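PDB 6QGM: VirX1 from Cyanophage Syn10, which probably acts as a viral flavin-dependent halogenase, adding iodine to a range of substrates. Local coordinates for residues 90-95 with 463-468; 110-115 with 472-477. All blocks are in the same frame, centred on the assembly; numbering follows the deposited sequence.

Interaction 1. Residues 90-95 with 463-468; sequences EVFEYP and SFIIAG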
# COMPACT_ATOMS: atom_id res chain seq x y z
N GLU B 90 -26.32 -23.38 16.48
CA GLU B 90 -25.56 -23.61 15.22
C GLU B 90 -24.06 -23.53 15.52
O GLU B 90 -23.66 -22.71 16.38
CB GLU B 90 -25.95 -22.61 14.12
CG GLU B 90 -25.49 -21.19 14.38
CD GLU B 90 -26.26 -20.41 15.43
OE1 GLU B 90 -27.46 -20.72 15.66
OE2 GLU B 90 -25.66 -19.49 16.02
N VAL B 91 -23.27 -24.31 14.78
CA VAL B 91 -21.81 -24.51 15.02
C VAL B 91 -21.05 -24.29 13.72
O VAL B 91 -21.55 -24.66 12.66
CB VAL B 91 -21.54 -25.92 15.59
CG1 VAL B 91 -20.08 -26.09 15.93
CG2 VAL B 91 -22.42 -26.22 16.79
N PHE B 92 -19.87 -23.70 13.81
CA PHE B 92 -18.89 -23.64 12.71
C PHE B 92 -17.49 -23.70 13.32
O PHE B 92 -17.34 -23.41 14.52
CB PHE B 92 -19.15 -22.44 11.81
CG PHE B 92 -19.01 -21.08 12.44
CD1 PHE B 92 -17.80 -20.41 12.42
CD2 PHE B 92 -20.11 -20.42 12.97
CE1 PHE B 92 -17.67 -19.13 12.95
CE2 PHE B 92 -19.98 -19.15 13.50
CZ PHE B 92 -18.76 -18.51 13.50
N GLU B 93 -16.51 -24.12 12.52
CA GLU B 93 -15.12 -24.30 12.98
C GLU B 93 -14.22 -23.28 12.28
O GLU B 93 -14.54 -22.85 11.15
CB GLU B 93 -14.66 -25.73 12.70
CG GLU B 93 -15.67 -26.79 13.11
CD GLU B 93 -15.54 -27.37 14.51
OE1 GLU B 93 -14.52 -27.09 15.20
OE2 GLU B 93 -16.48 -28.11 14.91
N TYR B 94 -13.18 -22.87 13.00
CA TYR B 94 -11.90 -22.36 12.45
C TYR B 94 -10.85 -23.42 12.76
O TYR B 94 -10.25 -23.40 13.83
CB TYR B 94 -11.55 -20.99 13.05
CG TYR B 94 -10.30 -20.35 12.51
CD1 TYR B 94 -9.77 -20.75 11.29
CD2 TYR B 94 -9.64 -19.35 13.20
CE1 TYR B 94 -8.63 -20.15 10.77
CE2 TYR B 94 -8.50 -18.74 12.69
CZ TYR B 94 -7.99 -19.15 11.47
OH TYR B 94 -6.88 -18.58 10.93
N PRO B 95 -10.66 -24.42 11.85
CA PRO B 95 -9.67 -25.49 12.06
C PRO B 95 -8.26 -24.97 11.76
O PRO B 95 -8.16 -24.05 10.99
CB PRO B 95 -10.10 -26.53 11.03
CG PRO B 95 -10.62 -25.70 9.90
CD PRO B 95 -11.35 -24.56 10.57
N SER B 463 -12.07 -15.82 6.32
CA SER B 463 -12.91 -16.65 5.43
C SER B 463 -13.75 -17.62 6.27
O SER B 463 -14.96 -17.71 6.00
CB SER B 463 -12.08 -17.36 4.39
OG SER B 463 -11.70 -16.45 3.38
N PHE B 464 -13.17 -18.28 7.28
CA PHE B 464 -13.90 -19.28 8.10
C PHE B 464 -15.00 -18.60 8.93
O PHE B 464 -16.06 -19.18 9.13
CB PHE B 464 -12.94 -20.02 9.03
CG PHE B 464 -11.97 -20.92 8.31
CD1 PHE B 464 -12.33 -22.20 7.91
CD2 PHE B 464 -10.69 -20.47 8.02
CE1 PHE B 464 -11.44 -23.01 7.24
CE2 PHE B 464 -9.79 -21.29 7.35
CZ PHE B 464 -10.17 -22.55 6.94
N ILE B 465 -14.73 -17.38 9.40
CA ILE B 465 -15.63 -16.61 10.32
C ILE B 465 -16.84 -16.08 9.53
O ILE B 465 -17.97 -16.36 9.97
CB ILE B 465 -14.84 -15.48 11.01
CG1 ILE B 465 -13.65 -16.02 11.81
CG2 ILE B 465 -15.76 -14.65 11.89
CD1 ILE B 465 -13.98 -17.17 12.74
N ILE B 466 -16.63 -15.37 8.43
CA ILE B 466 -17.75 -14.80 7.61
C ILE B 466 -18.51 -15.93 6.89
O ILE B 466 -19.74 -15.78 6.72
CB ILE B 466 -17.27 -13.68 6.65
CG1 ILE B 466 -16.32 -14.18 5.57
CG2 ILE B 466 -16.68 -12.52 7.44
CD1 ILE B 466 -15.89 -13.12 4.60
N ALA B 467 -17.84 -17.02 6.51
CA ALA B 467 -18.49 -18.26 6.00
C ALA B 467 -19.47 -18.80 7.04
O ALA B 467 -20.65 -19.04 6.67
CB ALA B 467 -17.47 -19.30 5.63
N GLY B 468 -19.00 -18.97 8.28
CA GLY B 468 -19.78 -19.52 9.41
C GLY B 468 -20.94 -18.62 9.78
O GLY B 468 -21.95 -19.15 10.29
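Phe92 and Tyr94 on strand 91-95 meet Gly468 and Phe464 on helix 462-468, a helix laid against the outermost strand of a mixed seven-stranded sheet in a protein of the tryptophan halogenase family. The two segments are nearly antiparallel, with axes 8.0 Å apart, and residues two apart on the strand face residues four apart, about one turn, on the helix.

Aromatic contacts dominate. Gly468 CA lies over one face of the Phe92 ring in a CH-pi contact, 3.7 Å from the ring centroid and 19° off its normal. The glycine has no side chain to stand between backbone and ring. On the strand side, CB of Phe92 already points to the helix, and a chi1 of 64°, with CG between N and the carbonyl carbon, turns a face of the ring to Gly468. Tyr94 CD1 comes 3.4 Å from Phe464 CD2, the two side chains running roughly perpendicular while their ring planes are inclined by 33°.

Aliphatic packing completes the seam. Pro95 approaches Phe464 from the direction opposite to that ring's own, bringing CD to 3.7 Å from Phe464 CE1. Phe464 also packs against helix 129-134, where Phe130 meets it edge-to-face.

No hydrogen bond joins the two segments. Glu93 turns from the helix to form a salt bridge with Arg80 and a hydrogen bond with Ser78, both on the adjoining strand, while Gly468 O accepts from Arg85. The helix thus meets the strand mainly through carbon. Although Ile465 leaves its backbone pointing away from the strand, its branch folds back until CD1 lies 4.2 Å from Phe92 CE1.

Interaction 2. Residues 110-115 with 472-477; sequences GINTWG and RPQSYD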
# COMPACT_ATOMS: atom_id res chain seq x y z
N GLY B 110 -11.43 -20.63 -8.08
CA GLY B 110 -10.54 -20.76 -6.91
C GLY B 110 -11.34 -20.83 -5.61
O GLY B 110 -12.26 -21.66 -5.53
N ILE B 111 -11.01 -19.96 -4.64
CA ILE B 111 -11.61 -19.90 -3.26
C ILE B 111 -13.13 -19.66 -3.30
O ILE B 111 -13.82 -20.01 -2.30
CB ILE B 111 -10.89 -18.82 -2.43
CG1 ILE B 111 -11.36 -18.82 -0.97
CG2 ILE B 111 -11.05 -17.45 -3.05
CD1 ILE B 111 -10.44 -18.07 -0.01
N ASN B 112 -13.64 -19.08 -4.39
CA ASN B 112 -15.08 -18.72 -4.58
C ASN B 112 -15.92 -19.96 -4.94
O ASN B 112 -17.16 -19.81 -5.06
CB ASN B 112 -15.25 -17.62 -5.63
CG ASN B 112 -14.48 -16.35 -5.30
OD1 ASN B 112 -14.21 -16.06 -4.13
ND2 ASN B 112 -14.07 -15.59 -6.29
N THR B 113 -15.28 -21.12 -5.12
CA THR B 113 -15.97 -22.39 -5.50
C THR B 113 -17.01 -22.73 -4.43
O THR B 113 -18.19 -22.95 -4.81
CB THR B 113 -14.97 -23.54 -5.74
OG1 THR B 113 -14.08 -23.19 -6.80
CG2 THR B 113 -15.62 -24.86 -6.07
N TRP B 114 -16.63 -22.76 -3.16
CA TRP B 114 -17.56 -23.18 -2.08
C TRP B 114 -18.84 -22.33 -2.12
O TRP B 114 -19.94 -22.90 -2.03
CB TRP B 114 -16.93 -23.16 -0.69
CG TRP B 114 -17.96 -23.54 0.32
CD1 TRP B 114 -18.41 -24.79 0.62
CD2 TRP B 114 -18.80 -22.63 1.03
NE1 TRP B 114 -19.43 -24.72 1.52
CE2 TRP B 114 -19.70 -23.41 1.79
CE3 TRP B 114 -18.87 -21.23 1.12
CZ2 TRP B 114 -20.63 -22.83 2.65
CZ3 TRP B 114 -19.81 -20.66 1.94
CH2 TRP B 114 -20.67 -21.46 2.71
N GLY B 115 -18.69 -21.01 -2.22
CA GLY B 115 -19.80 -20.04 -2.29
C GLY B 115 -20.76 -20.35 -3.44
O GLY B 115 -21.97 -20.27 -3.20
N ARG B 472 -21.24 -15.29 1.68
CA ARG B 472 -20.68 -15.90 0.44
C ARG B 472 -20.05 -14.81 -0.42
O ARG B 472 -20.52 -13.68 -0.42
CB ARG B 472 -21.82 -16.56 -0.33
CG ARG B 472 -22.39 -17.79 0.38
CD ARG B 472 -23.64 -18.31 -0.30
NE ARG B 472 -24.61 -17.26 -0.55
CZ ARG B 472 -25.29 -16.62 0.40
NH1 ARG B 472 -25.09 -16.91 1.68
NH2 ARG B 472 -26.16 -15.68 0.08
N PRO B 473 -18.98 -15.10 -1.19
CA PRO B 473 -18.33 -14.09 -2.02
C PRO B 473 -19.28 -13.50 -3.07
O PRO B 473 -19.27 -12.29 -3.25
CB PRO B 473 -17.13 -14.79 -2.69
CG PRO B 473 -17.38 -16.28 -2.48
CD PRO B 473 -18.32 -16.41 -1.29
N GLN B 474 -20.07 -14.36 -3.71
CA GLN B 474 -21.23 -13.95 -4.55
C GLN B 474 -22.49 -14.42 -3.84
O GLN B 474 -22.61 -15.63 -3.58
CB GLN B 474 -21.11 -14.55 -5.95
CG GLN B 474 -19.95 -13.96 -6.76
CD GLN B 474 -19.18 -15.00 -7.54
OE1 GLN B 474 -19.77 -15.93 -8.11
NE2 GLN B 474 -17.85 -14.88 -7.51
N SER B 475 -23.37 -13.48 -3.47
CA SER B 475 -24.51 -13.72 -2.55
C SER B 475 -25.64 -14.44 -3.28
O SER B 475 -26.45 -15.07 -2.60
CB SER B 475 -24.97 -12.44 -1.90
OG SER B 475 -25.27 -11.43 -2.84
N TYR B 476 -25.69 -14.36 -4.62
CA TYR B 476 -26.73 -14.97 -5.48
C TYR B 476 -26.11 -15.48 -6.79
O TYR B 476 -25.12 -14.89 -7.30
CB TYR B 476 -27.86 -13.97 -5.76
CG TYR B 476 -27.50 -12.69 -6.46
CD1 TYR B 476 -26.72 -11.72 -5.85
CD2 TYR B 476 -28.01 -12.40 -7.72
CE1 TYR B 476 -26.42 -10.53 -6.49
CE2 TYR B 476 -27.74 -11.21 -8.37
CZ TYR B 476 -26.92 -10.28 -7.75
OH TYR B 476 -26.61 -9.13 -8.42
N ASP B 477 -26.70 -16.55 -7.33
CA ASP B 477 -26.10 -17.35 -8.42
C ASP B 477 -26.17 -16.58 -9.75
O ASP B 477 -25.25 -16.75 -10.59
CB ASP B 477 -26.77 -18.72 -8.56
CG ASP B 477 -25.93 -19.67 -9.39
OD1 ASP B 477 -24.69 -19.74 -9.12
OD2 ASP B 477 -26.51 -20.32 -10.30
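Pro473 packs against Asn112 and Gly115, so that the loop between helices 462-468 and 477-484 lies on the first turn of helix 113-120 in this member of the tryptophan halogenase family. It illustrates how a loop without regular structure can be fitted to a helix start by the shapes of its side chains. Gly115 offers bare backbone, and the proline ring settles there with CD 4.0 Å from Gly115 CA.

Asn112 runs alongside Pro473, pointing the other way. With CG beside its backbone N (chi1 -57°), Asn112 places OD1 3.5 Å from Pro473 CB, a van der Waals contact. The polar bonds of this amide lie elsewhere: OD1 accepts from Trp455 N, and ND2 bonds to Thr454. Gln474, bent at its second torsion, brings NE2 to 4.0 Å from Asn112 ND2 with the amide planes steeply inclined, while its own amide bonds to Asn453 O and Ser480.

Arg472 has an extended start and then a bend at chi3 (-50°). Its aliphatic part touches the helix, with CG 4.2 Å from Trp114 CZ3. Its CD lies 3.9 Å from Gly115 O. A second subunit borders the loop, where its Gln375 accepts from Arg472 N and its Tyr371 hydroxyl bonds to Pro473 O. Past the bend, the guanidinium returns to its own loop: Arg472 NH2 donates to Ser475 O over 2.8 Å, almost straight at 176°, in the guanidinium plane and onto a lone pair of that oxygen.

In the fold
Interactions 1 and 2 join the same two regions of the sequence at successive points: strand 91-95 is followed by helix 113-120, and helix 462-468 by the loop 472-477. Their centres are 15 Å apart, and they touch where Ser463 packs on Ile111. Both are buried, but the centre of interaction 1 lies about 15 Å from the centre of the chain, that of interaction 2 about 28 Å. The inner contact joins sheet to helix chiefly through aromatic rings. The outer one joins loop to helix through proline, amides and the stem of an arginine, and its loop also bonds to another subunit. The same Phe130 that borders interaction 1 also meets Trp114 of interaction 2 edge-to-face.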